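Local coordinates for protein GDP-L-fucose synthase (Campylobacter jejuni subsp. jejuni serotype O:2, PDB 7M13) that uses NADPH to form GDP-D-glycero-L-gluco-heptose, a nucleotide sugar made for the bacterial capsular polysaccharide, at residues Y85-L88 with M89-N92; L194-L197 with L198-N202; M319-S322 with K323-S326. All blocks are in the same frame, centred on the assembly; numbering follows the deposited sequence.

Interaction 1. Residues Y85-L88 with M89-N92; sequences YENL and MIQN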
ATOM      1  N   TYR B  85       9.118  -3.109  -1.711  1.00 10.77           N
ATOM      2  CA  TYR B  85       8.939  -4.500  -2.182  1.00 10.24           C
ATOM      3  C   TYR B  85       9.132  -5.520  -1.045  1.00  9.56           C
ATOM      4  O   TYR B  85       8.281  -6.407  -0.866  1.00 10.93           O
ATOM      5  CB  TYR B  85       9.852  -4.785  -3.369  1.00 11.45           C
ATOM      6  CG  TYR B  85       9.811  -6.225  -3.801  1.00 11.32           C
ATOM      7  CD1 TYR B  85       8.697  -6.753  -4.432  1.00 10.94           C
ATOM      8  CD2 TYR B  85      10.819  -7.096  -3.489  1.00 12.53           C
ATOM      9  CE1 TYR B  85       8.614  -8.088  -4.803  1.00 11.88           C
ATOM     10  CE2 TYR B  85      10.761  -8.436  -3.840  1.00 11.38           C
ATOM     11  CZ  TYR B  85       9.656  -8.938  -4.510  1.00 12.04           C
ATOM     12  OH  TYR B  85       9.591 -10.268  -4.835  1.00 14.49           O
ATOM     13  N   GLU B  86      10.273  -5.488  -0.390  1.00  9.91           N
ATOM     14  CA  GLU B  86      10.638  -6.559   0.557  1.00 10.70           C
ATOM     15  C   GLU B  86       9.615  -6.579   1.684  1.00 10.65           C
ATOM     16  O   GLU B  86       9.167  -7.656   2.096  1.00 11.78           O
ATOM     17  CB  GLU B  86      12.084  -6.405   1.015  1.00 11.38           C
ATOM     18  CG  GLU B  86      13.044  -6.720  -0.112  1.00 14.38           C
ATOM     19  CD  GLU B  86      14.495  -6.847   0.288  1.00 18.67           C
ATOM     20  OE1 GLU B  86      14.764  -7.235   1.452  1.00 20.02           O
ATOM     21  OE2 GLU B  86      15.360  -6.559  -0.589  1.00 21.50           O
ATOM     22  N   ASN B  87       9.277  -5.392   2.216  1.00 11.46           N
ATOM     23  CA  ASN B  87       8.370  -5.337   3.382  1.00 10.62           C
ATOM     24  C   ASN B  87       6.959  -5.720   2.949  1.00 10.27           C
ATOM     25  O   ASN B  87       6.291  -6.427   3.684  1.00 10.04           O
ATOM     26  CB  ASN B  87       8.468  -3.993   4.104  1.00 10.56           C
ATOM     27  CG  ASN B  87       9.818  -3.881   4.797  1.00 11.89           C
ATOM     28  OD1 ASN B  87      10.203  -4.782   5.573  1.00 13.44           O
ATOM     29  ND2 ASN B  87      10.526  -2.796   4.567  1.00 13.15           N
ATOM     30  N   LEU B  88       6.507  -5.274   1.775  1.00  9.45           N
ATOM     31  CA  LEU B  88       5.184  -5.773   1.306  1.00  9.01           C
ATOM     32  C   LEU B  88       5.212  -7.294   1.175  1.00  9.94           C
ATOM     33  O   LEU B  88       4.226  -7.938   1.514  1.00 10.32           O
ATOM     34  CB  LEU B  88       4.777  -5.120  -0.025  1.00  8.82           C
ATOM     35  CG  LEU B  88       4.387  -3.655   0.018  1.00  9.12           C
ATOM     36  CD1 LEU B  88       4.068  -3.170  -1.382  1.00 10.36           C
ATOM     37  CD2 LEU B  88       3.215  -3.400   0.951  1.00 10.41           C
ATOM     38  N   MET B  89       6.273  -7.888   0.622  1.00  9.30           N
ATOM     39  CA  MET B  89       6.303  -9.348   0.445  1.00 10.30           C
ATOM     40  C   MET B  89       6.287 -10.053   1.818  1.00  9.41           C
ATOM     41  O   MET B  89       5.511 -11.010   1.976  1.00 10.65           O
ATOM     42  CB  MET B  89       7.484  -9.836  -0.383  1.00 11.37           C
ATOM     43  CG  MET B  89       7.440  -9.385  -1.873  1.00 12.02           C
ATOM     44  SD  MET B  89       5.982  -9.972  -2.751  1.00 14.84           S
ATOM     45  CE  MET B  89       6.158 -11.724  -2.472  1.00 18.42           C
ATOM     46  N   ILE B  90       7.087  -9.600   2.759  1.00  9.62           N
ATOM     47  CA  ILE B  90       7.119 -10.207   4.108  1.00 10.68           C
ATOM     48  C   ILE B  90       5.707 -10.151   4.696  1.00 11.27           C
ATOM     49  O   ILE B  90       5.171 -11.146   5.189  1.00 11.32           O
ATOM     50  CB  ILE B  90       8.170  -9.526   4.985  1.00 11.10           C
ATOM     51  CG1 ILE B  90       9.577  -9.836   4.471  1.00 12.10           C
ATOM     52  CG2 ILE B  90       7.975  -9.990   6.422  1.00 11.63           C
ATOM     53  CD1 ILE B  90      10.640  -8.990   5.109  1.00 13.36           C
ATOM     54  N   GLN B  91       5.150  -8.955   4.718  1.00 10.49           N
ATOM     55  CA  GLN B  91       3.815  -8.698   5.292  1.00 10.90           C
ATOM     56  C   GLN B  91       2.793  -9.598   4.604  1.00 10.70           C
ATOM     57  O   GLN B  91       1.991 -10.310   5.293  1.00 11.32           O
ATOM     58  CB  GLN B  91       3.417  -7.227   5.145  1.00 10.86           C
ATOM     59  CG  GLN B  91       4.266  -6.270   5.979  1.00 11.36           C
ATOM     60  CD  GLN B  91       4.208  -4.822   5.565  1.00 10.62           C
ATOM     61  OE1 GLN B  91       5.053  -4.039   6.027  1.00 12.59           O
ATOM     62  NE2 GLN B  91       3.314  -4.468   4.662  1.00 11.25           N
ATOM     63  N   ASN B  92       2.756  -9.578   3.279  1.00 10.69           N
ATOM     64  CA  ASN B  92       1.692 -10.273   2.530  1.00 11.85           C
ATOM     65  C   ASN B  92       1.865 -11.782   2.734  1.00 10.81           C
ATOM     66  O   ASN B  92       0.880 -12.503   2.968  1.00 11.18           O
ATOM     67  CB  ASN B  92       1.753  -9.925   1.049  1.00 11.86           C
ATOM     68  CG  ASN B  92       1.335  -8.504   0.745  1.00 15.44           C
ATOM     69  OD1 ASN B  92       0.850  -7.799   1.612  1.00 17.11           O
ATOM     70  ND2 ASN B  92       1.563  -8.129  -0.498  1.00 21.03           N
TER

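Interaction 2. Residues L194-L197 with L198-N202; sequences LAKL and LSEGN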
ATOM      1  N   LEU B 194      32.514   4.773  24.172  1.00 32.62           N
ATOM      2  CA  LEU B 194      33.811   4.908  23.459  1.00 33.62           C
ATOM      3  C   LEU B 194      34.491   6.226  23.852  1.00 31.48           C
ATOM      4  O   LEU B 194      35.727   6.221  23.978  1.00 34.39           O
ATOM      5  CB  LEU B 194      33.595   4.841  21.948  1.00 35.68           C
ATOM      6  CG  LEU B 194      33.039   3.520  21.419  1.00 39.63           C
ATOM      7  CD1 LEU B 194      33.067   3.516  19.905  1.00 41.46           C
ATOM      8  CD2 LEU B 194      33.808   2.335  21.981  1.00 43.62           C
ATOM      9  N   ALA B 195      33.728   7.307  24.049  1.00 31.81           N
ATOM     10  CA  ALA B 195      34.246   8.597  24.557  1.00 30.35           C
ATOM     11  C   ALA B 195      34.929   8.360  25.906  1.00 32.02           C
ATOM     12  O   ALA B 195      36.013   8.937  26.140  1.00 29.24           O
ATOM     13  CB  ALA B 195      33.137   9.614  24.686  1.00 31.71           C
ATOM     14  N   LYS B 196      34.299   7.564  26.772  1.00 31.29           N
ATOM     15  CA  LYS B 196      34.833   7.213  28.114  1.00 31.64           C
ATOM     16  C   LYS B 196      36.108   6.389  27.931  1.00 34.45           C
ATOM     17  O   LYS B 196      37.122   6.714  28.589  1.00 36.76           O
ATOM     18  CB  LYS B 196      33.803   6.454  28.950  1.00 31.94           C
ATOM     19  CG  LYS B 196      34.242   6.165  30.379  1.00 33.17           C
ATOM     20  CD  LYS B 196      33.165   5.576  31.259  1.00 38.09           C
ATOM     21  CE  LYS B 196      32.891   4.119  30.948  1.00 41.21           C
ATOM     22  NZ  LYS B 196      32.007   3.506  31.966  1.00 44.53           N
ATOM     23  N   LEU B 197      36.066   5.346  27.090  1.00 31.74           N
ATOM     24  CA  LEU B 197      37.270   4.513  26.832  1.00 32.56           C
ATOM     25  C   LEU B 197      38.417   5.427  26.389  1.00 28.72           C
ATOM     26  O   LEU B 197      39.534   5.240  26.895  1.00 33.87           O
ATOM     27  CB  LEU B 197      36.982   3.443  25.772  1.00 30.17           C
ATOM     28  CG  LEU B 197      36.020   2.326  26.186  1.00 36.02           C
ATOM     29  CD1 LEU B 197      35.980   1.243  25.121  1.00 36.69           C
ATOM     30  CD2 LEU B 197      36.366   1.722  27.537  1.00 33.85           C
ATOM     31  N   LEU B 198      38.163   6.389  25.502  1.00 28.48           N
ATOM     32  CA  LEU B 198      39.208   7.337  25.032  1.00 28.60           C
ATOM     33  C   LEU B 198      39.724   8.164  26.210  1.00 34.71           C
ATOM     34  O   LEU B 198      40.958   8.344  26.294  1.00 31.25           O
ATOM     35  CB  LEU B 198      38.672   8.257  23.930  1.00 30.40           C
ATOM     36  CG  LEU B 198      38.572   7.666  22.522  1.00 31.50           C
ATOM     37  CD1 LEU B 198      37.915   8.661  21.573  1.00 30.17           C
ATOM     38  CD2 LEU B 198      39.944   7.279  21.988  1.00 33.42           C
ATOM     39  N   SER B 199      38.824   8.628  27.080  1.00 35.03           N
ATOM     40  CA  SER B 199      39.145   9.457  28.277  0.50 37.09           C
ATOM     41  C   SER B 199      40.018   8.667  29.262  1.00 39.35           C
ATOM     42  O   SER B 199      40.890   9.295  29.906  1.00 39.23           O
ATOM     43  CB  SER B 199      37.888   9.933  28.949  0.50 37.24           C
ATOM     44  OG  SER B 199      37.290   8.874  29.683  0.50 35.39           O
ATOM     45  N   GLU B 200      39.774   7.357  29.393  1.00 37.79           N
ATOM     46  CA  GLU B 200      40.551   6.458  30.299  1.00 37.82           C
ATOM     47  C   GLU B 200      41.797   5.927  29.563  1.00 43.42           C
ATOM     48  O   GLU B 200      42.541   5.138  30.175  1.00 43.26           O
ATOM     49  CB  GLU B 200      39.688   5.303  30.822  1.00 41.22           C
ATOM     50  CG  GLU B 200      38.430   5.758  31.558  1.00 39.62           C
ATOM     51  CD  GLU B 200      37.373   4.690  31.822  1.00 48.69           C
ATOM     52  OE1 GLU B 200      37.313   3.690  31.073  1.00 40.14           O
ATOM     53  OE2 GLU B 200      36.593   4.868  32.785  1.00 58.82           O
ATOM     54  N   GLY B 201      42.019   6.342  28.307  1.00 41.01           N
ATOM     55  CA  GLY B 201      43.208   5.989  27.503  1.00 41.69           C
ATOM     56  C   GLY B 201      43.237   4.518  27.133  1.00 40.73           C
ATOM     57  O   GLY B 201      44.311   4.018  26.790  1.00 42.69           O
ATOM     58  N   ASN B 202      42.092   3.838  27.172  1.00 45.71           N
ATOM     59  CA  ASN B 202      42.010   2.367  26.972  1.00 46.52           C
ATOM     60  C   ASN B 202      42.015   2.049  25.467  1.00 51.88           C
ATOM     61  O   ASN B 202      40.932   1.708  24.916  1.00 49.51           O
ATOM     62  CB  ASN B 202      40.798   1.785  27.701  1.00 45.58           C
ATOM     63  CG  ASN B 202      40.866   0.279  27.793  1.00 47.89           C
ATOM     64  OD1 ASN B 202      41.530  -0.353  26.975  1.00 44.77           O
ATOM     65  ND2 ASN B 202      40.182  -0.293  28.774  1.00 47.41           N
TER

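Interaction 3. Residues M319-S322 with K323-S326; sequences MDCS and KIHS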
ATOM      1  N   MET B 319       3.870   9.478  19.947  1.00 13.83           N
ATOM      2  CA  MET B 319       2.542   8.821  19.862  1.00 13.73           C
ATOM      3  C   MET B 319       1.596   9.332  20.946  1.00 13.96           C
ATOM      4  O   MET B 319       1.996   9.436  22.105  1.00 15.98           O
ATOM      5  CB  MET B 319       2.646   7.310  20.016  1.00 14.98           C
ATOM      6  CG  MET B 319       3.381   6.582  18.911  1.00 14.51           C
ATOM      7  SD  MET B 319       2.886   7.104  17.271  1.00 14.97           S
ATOM      8  CE  MET B 319       3.711   5.807  16.350  1.00 13.81           C
ATOM      9  N   ASP B 320       0.327   9.494  20.612  1.00 14.14           N
ATOM     10  CA  ASP B 320      -0.780   9.547  21.587  1.00 12.88           C
ATOM     11  C   ASP B 320      -1.108   8.096  21.933  1.00 14.28           C
ATOM     12  O   ASP B 320      -1.503   7.368  21.000  1.00 12.41           O
ATOM     13  CB  ASP B 320      -1.968  10.289  20.985  1.00 13.80           C
ATOM     14  CG  ASP B 320      -3.070  10.559  21.993  1.00 14.56           C
ATOM     15  OD1 ASP B 320      -3.219   9.757  22.927  1.00 15.76           O
ATOM     16  OD2 ASP B 320      -3.741  11.587  21.872  1.00 17.24           O
ATOM     17  N   CYS B 321      -0.846   7.676  23.166  1.00 13.33           N
ATOM     18  CA  CYS B 321      -1.091   6.293  23.628  1.00 16.02           C
ATOM     19  C   CYS B 321      -2.395   6.195  24.412  1.00 13.28           C
ATOM     20  O   CYS B 321      -2.576   5.228  25.174  1.00 13.62           O
ATOM     21  CB  CYS B 321       0.099   5.803  24.423  1.00 16.22           C
ATOM     22  SG  CYS B 321       1.551   5.535  23.363  1.00 20.52           S
ATOM     23  N   SER B 322      -3.305   7.149  24.276  1.00 13.07           N
ATOM     24  CA  SER B 322      -4.608   7.098  24.987  1.00 13.43           C
ATOM     25  C   SER B 322      -5.367   5.799  24.675  1.00 12.68           C
ATOM     26  O   SER B 322      -5.996   5.199  25.569  1.00 13.48           O
ATOM     27  CB  SER B 322      -5.454   8.317  24.687  1.00 13.58           C
ATOM     28  OG  SER B 322      -4.771   9.505  25.064  1.00 15.98           O
ATOM     29  N   LYS B 323      -5.323   5.306  23.428  1.00 12.53           N
ATOM     30  CA  LYS B 323      -6.156   4.147  23.052  1.00 13.10           C
ATOM     31  C   LYS B 323      -5.591   2.888  23.725  1.00 12.47           C
ATOM     32  O   LYS B 323      -6.354   2.135  24.317  1.00 13.58           O
ATOM     33  CB  LYS B 323      -6.197   4.042  21.532  1.00 15.21           C
ATOM     34  CG  LYS B 323      -6.955   2.875  20.969  1.00 16.40           C
ATOM     35  CD  LYS B 323      -6.789   2.909  19.444  1.00 19.35           C
ATOM     36  CE  LYS B 323      -7.618   1.932  18.671  1.00 24.22           C
ATOM     37  NZ  LYS B 323      -7.496   2.302  17.239  1.00 16.68           N
ATOM     38  N   ILE B 324      -4.275   2.674  23.685  1.00 11.81           N
ATOM     39  CA  ILE B 324      -3.730   1.480  24.374  1.00 12.16           C
ATOM     40  C   ILE B 324      -3.952   1.611  25.863  1.00 12.59           C
ATOM     41  O   ILE B 324      -4.232   0.605  26.501  1.00 12.97           O
ATOM     42  CB  ILE B 324      -2.279   1.168  23.990  1.00 12.64           C
ATOM     43  CG1 ILE B 324      -1.850  -0.204  24.531  1.00 13.29           C
ATOM     44  CG2 ILE B 324      -1.307   2.250  24.400  1.00 12.50           C
ATOM     45  CD1 ILE B 324      -2.555  -1.406  23.905  1.00 14.69           C
ATOM     46  N   HIS B 325      -3.814   2.799  26.433  1.00 12.70           N
ATOM     47  CA  HIS B 325      -4.116   2.956  27.884  1.00 12.04           C
ATOM     48  C   HIS B 325      -5.556   2.536  28.174  1.00 13.46           C
ATOM     49  O   HIS B 325      -5.767   1.813  29.168  1.00 14.98           O
ATOM     50  CB  HIS B 325      -3.881   4.391  28.336  1.00 12.94           C
ATOM     51  CG  HIS B 325      -2.466   4.804  28.288  1.00 13.75           C
ATOM     52  ND1 HIS B 325      -2.139   6.132  28.300  1.00 15.02           N
ATOM     53  CD2 HIS B 325      -1.305   4.109  28.209  1.00 13.46           C
ATOM     54  CE1 HIS B 325      -0.833   6.248  28.255  1.00 13.86           C
ATOM     55  NE2 HIS B 325      -0.289   5.006  28.206  1.00 14.46           N
ATOM     56  N   SER B 326      -6.501   2.901  27.322  1.00 15.41           N
ATOM     57  CA  SER B 326      -7.948   2.617  27.489  1.00 15.39           C
ATOM     58  C   SER B 326      -8.201   1.116  27.406  1.00 18.09           C
ATOM     59  O   SER B 326      -9.183   0.626  27.989  1.00 18.71           O
ATOM     60  CB  SER B 326      -8.764   3.392  26.474  1.00 16.44           C
ATOM     61  OG  SER B 326      -8.741   2.795  25.181  1.00 21.72           O
TER
HETATM   62  O   HOH W   1      -4.275   6.900  21.118  1.00 14.57           O

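Interaction 1. Residues Y85-L88 with M89-N92
The Rossmann-type beta-alpha-beta crossover from strand 63-66 to strand 105-111 runs through helix 80-100, where Tyr85 and Met89 form a Met-aromatic contact one turn apart. Met89 CG lies over one face of the ring, 3.7 Å from its centroid, and comes within 3.4 Å of Tyr85 CE1. The sulfur approaches obliquely; SD is 4.7 Å from the same centroid and 44° off the ring normal. Tyr85 sets CG anti to its own N (chi1 174°), which brings the ring to the carbonyl side, where Met89 follows. The ring also stacks on His96 of the second subunit, so this pair belongs to the dimer interface.

Backbone bonds hold the turn, among them Met89 N to Tyr85 O at 2.9 Å. On another side of the helix, Asn87 is fixed by Phe83 O and Leu70 N, next to the cofactor-binding Val69. Ile90 touches the bound NADP. Gln91 sends its amide to Ala143 O on helix 138-158, tying the two helices together. Its chain passes close to the preceding turn, with Gln91 CG 3.1 Å from Asn87 O and Gln91 NE2 3.9 Å from Leu88 CD2.

Interaction 2. Residues L194-L197 with L198-N202
Asn202 N donates to Leu197 O at 2.9 Å as the outer bond of a Schellman motif, which ends helix 184-199. The inner bond runs from Gly201 N to Leu198 O at 3.0 Å. Gly201 takes a positive phi of 68°, and this turns the chain back so that the amides of Gly201 and Asn202 face the last helical turn. Glu200 N makes the preceding bond, to Lys196 O at 2.8 Å, nearly in line with the carbonyl. It also makes a weak one to Leu197 O.

The side chains of Lys196 and Glu200 meet on the outer side of this turn. The carboxylate reaches back over the lysine stem, with Glu200 OE2 3.6 Å from Lys196 CG. This is a contact with methylene groups and not a salt bridge, because Lys196 NZ stays 4.9 Å from Glu200 OE2. The lysine chain bends at chi3 (75°), and its ammonium group bonds Val298 O and Tyr343 OH instead.

Leu198 packs its branch point against the backbone, with Leu198 CG 3.5 Å from Leu194 O. Farther out, Leu194, Leu197 and Leu198 form the apolar side. Leu197 and Leu198 pack on Ile206 of helix 203-210, and Leu194 and Leu198 also meet Leu222 of helix 215-224. The next helix begins at once, with Asn202 as its N-cap. Asn202 thus serves both helices: its N closes the first, and its OD1 caps the second by accepting from Gln205 N.

Interaction 3. Residues M319-S322 with K323-S326
Cys321 O is met by three groups of the helical turn that follows it. His325 N donates a nearly straight bond of 3.0 Å to Cys321 O. The His325 ring lies with one face against the same oxygen, and Ile324 CG2 approaches Cys321 O to 3.3 Å. The oxygen stands above the ring plane, toward the rim, so ND1 is near it without bonding. Cys321 CB adds a CH-pi contact, 4.2 Å from the ring centroid. His325 has CG beside its own N (chi1 -67°), which turns the ring back over the residue at the N-cap position, Cys321.

Just ahead, Asp320 makes an Asx turn. Its OD1 accepts from Ser322 N at 2.9 Å, nearly along the C-O bond, and from Ser322 OG at 2.7 Å through its syn lone pair. A water accepts from Lys323 N at 3.0 Å and also bonds Asp320 O. Lys323 itself extends away to His276 O. Ser326 OG closes the other end of the turn on Lys323 O.

The amides of Ser322 and Lys323, at the start of helix 322-326, are thus met by a carboxylate oxygen and a water. The negative Asp320 carboxylate probably suits the partial positive charge of these first N-H groups.

The three contacts are local and show different parts of helices: interaction 1 the middle of one, interaction 2 a C-terminal end, interaction 3 an N-terminal start. Interaction 1 is closest to the cofactor, with the Ile90 side chain about 4 Å from the bound NADP. In interaction 3 the side chain of Cys321 is about 12 Å from the bound NADP. These two have centres 27 Å apart and nearest atoms about 14 Å apart. Interaction 2 is remote, its centre about 43 Å from that of interaction 1 and about 42 Å from that of interaction 3. Its Leu194 side chain is about 6 Å from that of Lys191, a predicted substrate-binding residue. None of the three touches another.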